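Local coordinates for protein translation factor SUI1 homolog (Pyrococcus horikoshii, PDB 5ZCY) that probably acts as a translation initiation factor of the SUI1 (eIF1) family and is thought to bind mRNA, at residues A54-A59 with A87-S92; E41-K46 with G70-Q75. All coordinates share one frame; numbering follows the deposited sequence.

Contact 1 of 2, residues A54-A59 with A87-S92; sequences AKKLKA and AELGFS. With NO3 (nitrate ion), chain B.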
ATOM      1  N   ALA A  54       6.234   4.877   0.280  1.00 10.15           N
ATOM      2  CA  ALA A  54       6.895   3.568   0.209  1.00 10.64           C
ATOM      3  C   ALA A  54       8.034   3.462   1.165  1.00 12.33           C
ATOM      4  O   ALA A  54       8.151   2.429   1.844  1.00 11.52           O
ATOM      5  CB  ALA A  54       7.295   3.240  -1.178  1.00 10.62           C
ATOM      6  N   LYS A  55       8.861   4.499   1.225  1.00 12.42           N
ATOM      7  CA  LYS A  55      10.010   4.455   2.167  1.00 14.32           C
ATOM      8  C   LYS A  55       9.564   4.295   3.576  1.00 14.10           C
ATOM      9  O   LYS A  55      10.160   3.553   4.375  1.00 15.67           O
ATOM     10  CB  LYS A  55      10.860   5.710   1.861  1.00 16.01           C
ATOM     11  CG  LYS A  55      12.048   6.003   2.749  1.00 20.59           C
ATOM     12  CD  LYS A  55      12.592   7.454   2.545  1.00 23.53           C
ATOM     13  CE  LYS A  55      11.604   8.505   3.069  1.00 32.03           C
ATOM     14  NZ  LYS A  55      11.971   9.924   2.707  1.00 32.57           N
ATOM     15  N   LYS A  56       8.500   4.970   4.038  1.00 11.62           N
ATOM     16  CA  LYS A  56       8.003   4.925   5.352  1.00 12.87           C
ATOM     17  C   LYS A  56       7.489   3.494   5.654  1.00 14.35           C
ATOM     18  O   LYS A  56       7.688   2.966   6.720  1.00 14.79           O
ATOM     19  CB  LYS A  56       6.932   5.939   5.640  1.00 13.01           C
ATOM     20  CG  LYS A  56       7.497   7.370   5.667  1.00 14.59           C
ATOM     21  CD  LYS A  56       6.415   8.294   6.007  1.00 14.83           C
ATOM     22  CE  LYS A  56       6.946   9.779   5.956  1.00 17.13           C
ATOM     23  NZ  LYS A  56       5.769  10.570   6.362  1.00 17.89           N
ATOM     24  N   LEU A  57       6.728   2.941   4.720  1.00 12.35           N
ATOM     25  CA  LEU A  57       6.165   1.610   5.000  1.00 12.42           C
ATOM     26  C   LEU A  57       7.290   0.611   4.997  1.00 12.47           C
ATOM     27  O   LEU A  57       7.188  -0.318   5.876  1.00 13.98           O
ATOM     28  CB  LEU A  57       5.188   1.315   3.838  1.00 11.13           C
ATOM     29  CG  LEU A  57       3.898   2.082   3.872  1.00 11.22           C
ATOM     30  CD1 LEU A  57       3.124   1.802   2.570  1.00 12.01           C
ATOM     31  CD2 LEU A  57       3.010   1.923   5.071  1.00 13.43           C
ATOM     32  N   LYS A  58       8.253   0.694   4.123  1.00 13.05           N
ATOM     33  CA  LYS A  58       9.486  -0.201   4.034  1.00 12.62           C
ATOM     34  C   LYS A  58      10.210  -0.158   5.384  1.00 19.43           C
ATOM     35  O   LYS A  58      10.664  -1.201   5.883  1.00 18.79           O
ATOM     36  CB  LYS A  58      10.455   0.134   2.896  1.00 14.82           C
ATOM     37  CG  LYS A  58       9.908  -0.261   1.504  1.00 17.20           C
ATOM     38  CD  LYS A  58      10.620   0.412   0.348  1.00 17.18           C
ATOM     39  CE  LYS A  58      12.085  -0.023   0.231  1.00 21.79           C
ATOM     40  NZ  LYS A  58      12.677   0.722  -0.907  1.00 22.66           N
ATOM     41  N   ALA A  59      10.323   1.004   5.960  1.00 17.17           N
ATOM     42  CA  ALA A  59      11.033   1.132   7.238  1.00 18.68           C
ATOM     43  C   ALA A  59      10.237   0.539   8.342  1.00 19.31           C
ATOM     44  O   ALA A  59      10.832  -0.204   9.178  1.00 22.45           O
ATOM     45  CB  ALA A  59      11.355   2.611   7.493  1.00 19.25           C
ATOM     46  N   ALA A  87      -3.226   4.140   8.226  1.00 11.40           N
ATOM     47  CA  ALA A  87      -3.877   5.095   9.205  1.00 12.20           C
ATOM     48  C   ALA A  87      -2.880   5.822   9.969  1.00 12.27           C
ATOM     49  O   ALA A  87      -3.167   7.065  10.246  1.00 13.81           O
ATOM     50  CB  ALA A  87      -4.796   4.291  10.120  1.00 14.51           C
ATOM     51  N   GLU A  88      -1.691   5.314  10.260  1.00 12.76           N
ATOM     52  CA  GLU A  88      -0.599   6.067  10.929  1.00 14.39           C
ATOM     53  C   GLU A  88      -0.179   7.209  10.019  1.00 13.20           C
ATOM     54  O   GLU A  88       0.369   8.258  10.485  1.00 15.52           O
ATOM     55  CB  GLU A  88       0.607   5.199  11.313  1.00 17.14           C
ATOM     56  CG  GLU A  88       0.318   4.254  12.450  1.00 22.60           C
ATOM     57  CD  GLU A  88       1.435   3.248  12.666  1.00 25.98           C
ATOM     58  OE1 GLU A  88       2.527   3.299  12.060  1.00 30.39           O
ATOM     59  OE2 GLU A  88       1.181   2.381  13.511  1.00 36.27           O
ATOM     60  N   LEU A  89      -0.345   7.045   8.706  1.00 10.71           N
ATOM     61  CA  LEU A  89      -0.045   8.076   7.729  1.00 10.69           C
ATOM     62  C   LEU A  89      -1.269   8.903   7.341  1.00 10.37           C
ATOM     63  O   LEU A  89      -1.236   9.551   6.305  1.00 11.09           O
ATOM     64  CB  LEU A  89       0.641   7.436   6.455  1.00 10.52           C
ATOM     65  CG  LEU A  89       1.919   6.636   6.786  1.00  9.97           C
ATOM     66  CD1 LEU A  89       2.446   6.105   5.461  1.00 13.32           C
ATOM     67  CD2 LEU A  89       2.996   7.454   7.510  1.00 12.37           C
ATOM     68  N   GLY A  90      -2.298   8.810   8.161  1.00 10.46           N
ATOM     69  CA  GLY A  90      -3.440   9.685   7.996  1.00 11.49           C
ATOM     70  C   GLY A  90      -4.445   9.294   7.017  1.00 11.16           C
ATOM     71  O   GLY A  90      -5.406  10.017   6.776  1.00 11.68           O
ATOM     72  N   PHE A  91      -4.313   8.117   6.350  1.00 10.10           N
ATOM     73  CA  PHE A  91      -5.365   7.689   5.419  1.00 10.70           C
ATOM     74  C   PHE A  91      -6.573   7.165   6.176  1.00 13.97           C
ATOM     75  O   PHE A  91      -6.445   6.415   7.098  1.00 16.56           O
ATOM     76  CB  PHE A  91      -4.821   6.632   4.445  1.00 11.05           C
ATOM     77  CG  PHE A  91      -3.805   7.223   3.524  1.00 10.04           C
ATOM     78  CD1 PHE A  91      -4.151   7.882   2.356  1.00 10.59           C
ATOM     79  CD2 PHE A  91      -2.432   7.130   3.752  1.00 10.31           C
ATOM     80  CE1 PHE A  91      -3.211   8.454   1.525  1.00 10.74           C
ATOM     81  CE2 PHE A  91      -1.486   7.724   2.921  1.00 10.02           C
ATOM     82  CZ  PHE A  91      -1.875   8.396   1.791  1.00 10.95           C
ATOM     83  N   SER A  92      -7.770   7.508   5.674  1.00 15.05           N
ATOM     84  CA  SER A  92      -9.019   7.028   6.216  1.00 16.86           C
ATOM     85  C   SER A  92      -9.177   5.473   6.010  1.00 17.05           C
ATOM     86  O   SER A  92      -9.137   5.061   4.893  1.00 17.47           O
ATOM     87  CB  SER A  92     -10.146   7.710   5.485  1.00 23.56           C
ATOM     88  OG  SER A  92     -11.366   7.047   5.802  1.00 32.23           O
TER
HETATM   89  N   NO3 B 101       3.635  10.658   3.584  1.00 17.99           N
HETATM   90  O1  NO3 B 101       3.384  10.219   4.593  1.00 12.18           O
HETATM   91  O2  NO3 B 101       2.770  11.184   2.602  1.00 21.89           O
HETATM   92  O3  NO3 B 101       4.929  10.502   3.210  1.00 25.51           O
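L89, just past the end of helix 82-88, sets its two methyls against K56 and L57 of helix 50-61, and the segment around it places it there. A87 comes just before, in the last turn of helix 82-88, and its carbonyl O takes the backbone N of G90 at 2.9 Å. The carboxylate of E88 pairs with K60 of helix 50-61. At L89 the side chain turns inward, with CG opposite the carbonyl carbon (chi1 -56°). CD1 then sits 4.2 Å from CD2 of L57, a purely apolar touch, while CD2 rests 3.8 Å from CD of K56. Leucine suits the spot because one branch can serve an apolar neighbour and the other the methylenes of a lysine. K56 runs on fully extended, so its ammonium group passes beyond L89 to a nitrate ion, probably from the crystallisation liquor; NZ donates to O1 at 3.0 Å and weakly to O3 at 3.3 Å. G90 takes a positive phi (83°), a conformation easily reached without a side chain, and F91 turns its ring back onto L86 and I53. With F91 N bonded to L86 O, this is a Schellman motif, which closes helix 82-88 beside helix 50-61 in the alpha-beta SUI1 fold.

Contact 2 of 2, residues E41-K46 with G70-Q75; sequences EGIDEK and GRIELQ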
ATOM      1  N   GLU A  41      -2.603   0.374  -4.505  1.00 10.63           N
ATOM      2  CA  GLU A  41      -3.014   1.163  -5.694  1.00 12.89           C
ATOM      3  C   GLU A  41      -4.114   2.069  -5.298  1.00 13.55           C
ATOM      4  O   GLU A  41      -4.881   1.862  -4.384  1.00 17.71           O
ATOM      5  CB  GLU A  41      -3.532   0.173  -6.794  1.00 17.12           C
ATOM      6  CG  GLU A  41      -3.728   0.525  -8.223  1.00 28.29           C
ATOM      7  CD  GLU A  41      -4.107  -0.839  -8.872  1.00 26.37           C
ATOM      8  OE1 GLU A  41      -3.242  -1.471  -9.389  1.00 33.74           O
ATOM      9  OE2 GLU A  41      -5.273  -1.321  -8.673  1.00 40.41           O
ATOM     10  N   GLY A  42      -4.138   3.279  -5.835  1.00 13.29           N
ATOM     11  CA  GLY A  42      -5.216   4.222  -5.559  1.00 12.28           C
ATOM     12  C   GLY A  42      -4.905   5.439  -4.742  1.00 14.36           C
ATOM     13  O   GLY A  42      -5.733   6.384  -4.599  1.00 16.90           O
ATOM     14  N   ILE A  43      -3.717   5.488  -4.166  1.00 12.42           N
ATOM     15  CA  ILE A  43      -3.264   6.715  -3.533  1.00 13.28           C
ATOM     16  C   ILE A  43      -2.957   7.714  -4.652  1.00 14.54           C
ATOM     17  O   ILE A  43      -2.271   7.374  -5.603  1.00 16.46           O
ATOM     18  CB  ILE A  43      -2.060   6.477  -2.675  1.00 13.46           C
ATOM     19  CG1 ILE A  43      -2.415   5.629  -1.471  1.00 15.76           C
ATOM     20  CG2 ILE A  43      -1.481   7.817  -2.151  1.00 15.02           C
ATOM     21  CD1 ILE A  43      -1.229   5.100  -0.677  1.00 17.32           C
ATOM     22  N   ASP A  44      -3.450   8.943  -4.531  1.00 17.50           N
ATOM     23  CA  ASP A  44      -3.366   9.940  -5.605  1.00 18.49           C
ATOM     24  C   ASP A  44      -1.871  10.348  -5.757  1.00 17.65           C
ATOM     25  O   ASP A  44      -1.271  11.012  -4.873  1.00 17.39           O
ATOM     26  CB  ASP A  44      -4.211  11.116  -5.165  1.00 18.83           C
ATOM     27  CG  ASP A  44      -4.287  12.220  -6.189  1.00 26.52           C
ATOM     28  OD1 ASP A  44      -3.383  12.362  -7.009  1.00 25.80           O
ATOM     29  OD2 ASP A  44      -5.365  12.896  -6.177  1.00 29.25           O
ATOM     30  N   GLU A  45      -1.299   9.905  -6.845  1.00 16.45           N
ATOM     31  CA  GLU A  45       0.101  10.056  -7.123  1.00 19.87           C
ATOM     32  C   GLU A  45       0.422  11.528  -7.474  1.00 19.54           C
ATOM     33  O   GLU A  45       1.558  11.938  -7.371  1.00 20.37           O
ATOM     34  CB  GLU A  45       0.556   9.046  -8.156  1.00 27.13           C
ATOM     35  CG  GLU A  45      -0.013   9.286  -9.511  1.00 30.61           C
ATOM     36  CD  GLU A  45       0.543   8.355 -10.547  1.00 42.12           C
ATOM     37  OE1 GLU A  45      -0.299   7.813 -11.259  1.00 47.00           O
ATOM     38  OE2 GLU A  45       1.786   8.178 -10.649  1.00 50.21           O
ATOM     39  N   LYS A  46      -0.590  12.291  -7.865  1.00 18.56           N
ATOM     40  CA  LYS A  46      -0.386  13.726  -8.150  1.00 23.06           C
ATOM     41  C   LYS A  46      -0.236  14.511  -6.854  1.00 21.67           C
ATOM     42  O   LYS A  46       0.609  15.384  -6.773  1.00 25.21           O
ATOM     43  CB  LYS A  46      -1.575  14.316  -8.983  1.00 28.04           C
ATOM     44  CG  LYS A  46      -1.599  15.813  -9.244  1.00 37.53           C
ATOM     45  CD  LYS A  46      -2.597  16.257 -10.345  1.00 45.18           C
ATOM     46  CE  LYS A  46      -4.074  16.093  -9.986  1.00 47.17           C
ATOM     47  NZ  LYS A  46      -5.035  16.271 -11.124  1.00 51.00           N
ATOM     48  N   GLY A  70       2.542   4.425 -10.498  1.00 21.75           N
ATOM     49  CA  GLY A  70       1.400   4.818  -9.736  1.00 19.17           C
ATOM     50  C   GLY A  70       0.951   3.893  -8.599  1.00 15.01           C
ATOM     51  O   GLY A  70      -0.096   4.056  -7.979  1.00 17.75           O
ATOM     52  N   ARG A  71       1.848   2.957  -8.299  1.00 14.12           N
ATOM     53  CA  ARG A  71       1.557   1.957  -7.282  1.00 13.96           C
ATOM     54  C   ARG A  71       2.731   1.811  -6.333  1.00 12.28           C
ATOM     55  O   ARG A  71       3.839   2.124  -6.684  1.00 14.22           O
ATOM     56  CB  ARG A  71       1.361   0.578  -7.880  1.00 14.89           C
ATOM     57  CG  ARG A  71       0.453   0.488  -9.099  1.00 18.67           C
ATOM     58  CD  ARG A  71       0.139  -0.961  -9.450  1.00 18.31           C
ATOM     59  NE  ARG A  71       1.277  -1.875  -9.550  1.00 19.30           N
ATOM     60  CZ  ARG A  71       1.175  -3.213  -9.773  1.00 17.46           C
ATOM     61  NH1 ARG A  71      -0.028  -3.763  -9.903  1.00 20.78           N
ATOM     62  NH2 ARG A  71       2.249  -3.966  -9.823  1.00 19.14           N
ATOM     63  N   ILE A  72       2.482   1.378  -5.089  1.00  9.74           N
ATOM     64  CA  ILE A  72       3.542   0.988  -4.193  1.00  9.96           C
ATOM     65  C   ILE A  72       3.553  -0.539  -4.152  1.00  9.87           C
ATOM     66  O   ILE A  72       2.509  -1.169  -4.058  1.00 10.65           O
ATOM     67  CB  ILE A  72       3.296   1.531  -2.799  1.00 10.25           C
ATOM     68  CG1 ILE A  72       3.325   3.115  -2.847  1.00 10.46           C
ATOM     69  CG2 ILE A  72       4.264   0.977  -1.755  1.00  9.37           C
ATOM     70  CD1 ILE A  72       2.921   3.806  -1.595  1.00 11.87           C
ATOM     71  N   GLU A  73       4.757  -1.094  -4.244  1.00  9.57           N
ATOM     72  CA  GLU A  73       4.998  -2.538  -4.144  1.00  9.78           C
ATOM     73  C   GLU A  73       5.848  -2.827  -2.977  1.00 10.86           C
ATOM     74  O   GLU A  73       6.923  -2.208  -2.802  1.00 13.43           O
ATOM     75  CB  GLU A  73       5.628  -3.099  -5.436  1.00 12.03           C
ATOM     76  CG  GLU A  73       4.963  -2.701  -6.692  1.00 13.61           C
ATOM     77  CD  GLU A  73       5.453  -3.522  -7.922  1.00 17.18           C
ATOM     78  OE1 GLU A  73       6.274  -4.429  -7.742  1.00 20.84           O
ATOM     79  OE2 GLU A  73       4.986  -3.147  -9.044  1.00 24.89           O
ATOM     80  N   LEU A  74       5.437  -3.723  -2.112  1.00  9.76           N
ATOM     81  CA  LEU A  74       6.173  -4.137  -0.918  1.00  9.50           C
ATOM     82  C   LEU A  74       6.517  -5.602  -0.976  1.00 10.93           C
ATOM     83  O   LEU A  74       5.666  -6.429  -1.373  1.00 10.34           O
ATOM     84  CB  LEU A  74       5.407  -3.907   0.384  1.00  9.72           C
ATOM     85  CG  LEU A  74       4.939  -2.471   0.594  1.00 11.39           C
ATOM     86  CD1 LEU A  74       4.057  -2.361   1.792  1.00 13.53           C
ATOM     87  CD2 LEU A  74       6.122  -1.534   0.759  1.00 13.68           C
ATOM     88  N   GLN A  75       7.721  -5.980  -0.580  1.00 10.10           N
ATOM     89  CA  GLN A  75       8.100  -7.393  -0.477  1.00 11.12           C
ATOM     90  C   GLN A  75       7.330  -8.069   0.661  1.00 10.64           C
ATOM     91  O   GLN A  75       7.333  -7.534   1.774  1.00 12.23           O
ATOM     92  CB  GLN A  75       9.584  -7.439  -0.089  1.00 13.02           C
ATOM     93  CG  GLN A  75      10.142  -8.749   0.367  1.00 18.38           C
ATOM     94  CD  GLN A  75      11.529  -8.668   0.923  1.00 18.85           C
ATOM     95  OE1 GLN A  75      12.032  -7.681   1.540  1.00 18.57           O
ATOM     96  NE2 GLN A  75      12.199  -9.780   0.782  1.00 23.09           N
TER
HETATM   97  O   HOH W   1      -1.530   4.787  -6.133  1.00 33.51           O
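R71 and E41 lie side by side and point the same way, and the arginine can be followed outward from its strand. CB lifts the chain off the backbone of strand 71-75, on the sheet face that also carries I39. CG comes within 4.2 Å of E41 OE1, and CD lies nearer still, 3.4 Å from the same oxygen. A turn at chi3 (-50°) then swings NE and the guanidinium along the sheet. NH1 stays 4.0 Å from E41 OE1, a long salt bridge, with the oxygen at the guanidinium edge and the two flat groups tilted 26° apart; NH1 has a stronger partner in E29, while E41 OE1 bonds to the hydroxyl of Y27. At the tip, NH2 forms a salt-bridged hydrogen bond to E73 OE2 at 3.0 Å, nearly straight, that reaches the carboxylate from above its plane. Arginine suits this place because its branched end can serve several acids at once; a leucine here would probably leave E41, E73 and E29 without their shared positive mate. The setting is the mixed sheet of the SUI1 fold, in which strand 71-75 runs antiparallel to strand 36-41. Beyond that strand the chain turns at G42, whose backbone angles would jam a side chain against the preceding carbonyl. I43 then dips inward, its CD1 4.4 Å from CD1 of I72, beside L50 of helix 50-61. A water donating to I43 O at 2.7 Å sits between this turn and G70. E45 spreads its carboxylate over G70, with OE2 3.5 Å from the glycine CA. D44 OD1 accepts from K46 N in an Asx turn.

In the fold
Contacts 1 and 2 meet on one side of the sheet, their centres about 11 Å apart, and their segments alternate along the chain. Helix 50-61 covers strand 71-75: A54 CB touches I72 CG2 at 3.8 Å, and K58 CG meets L74 CD2 at 4.1 Å. The loop after helix 82-88 closes on the 41-46 loop, where F91 CZ lies 4.0 Å from I43 CG2. Contact 1 thus joins helix 50-61 to the end of helix 82-88 and the loop that follows it, and contact 2 joins the sheet to the turn that leads into helix 50-61. The nitrate binds at K56 of contact 1, whereas the nitrite pocket of R30, A31 and R32 uses residues of neither contact.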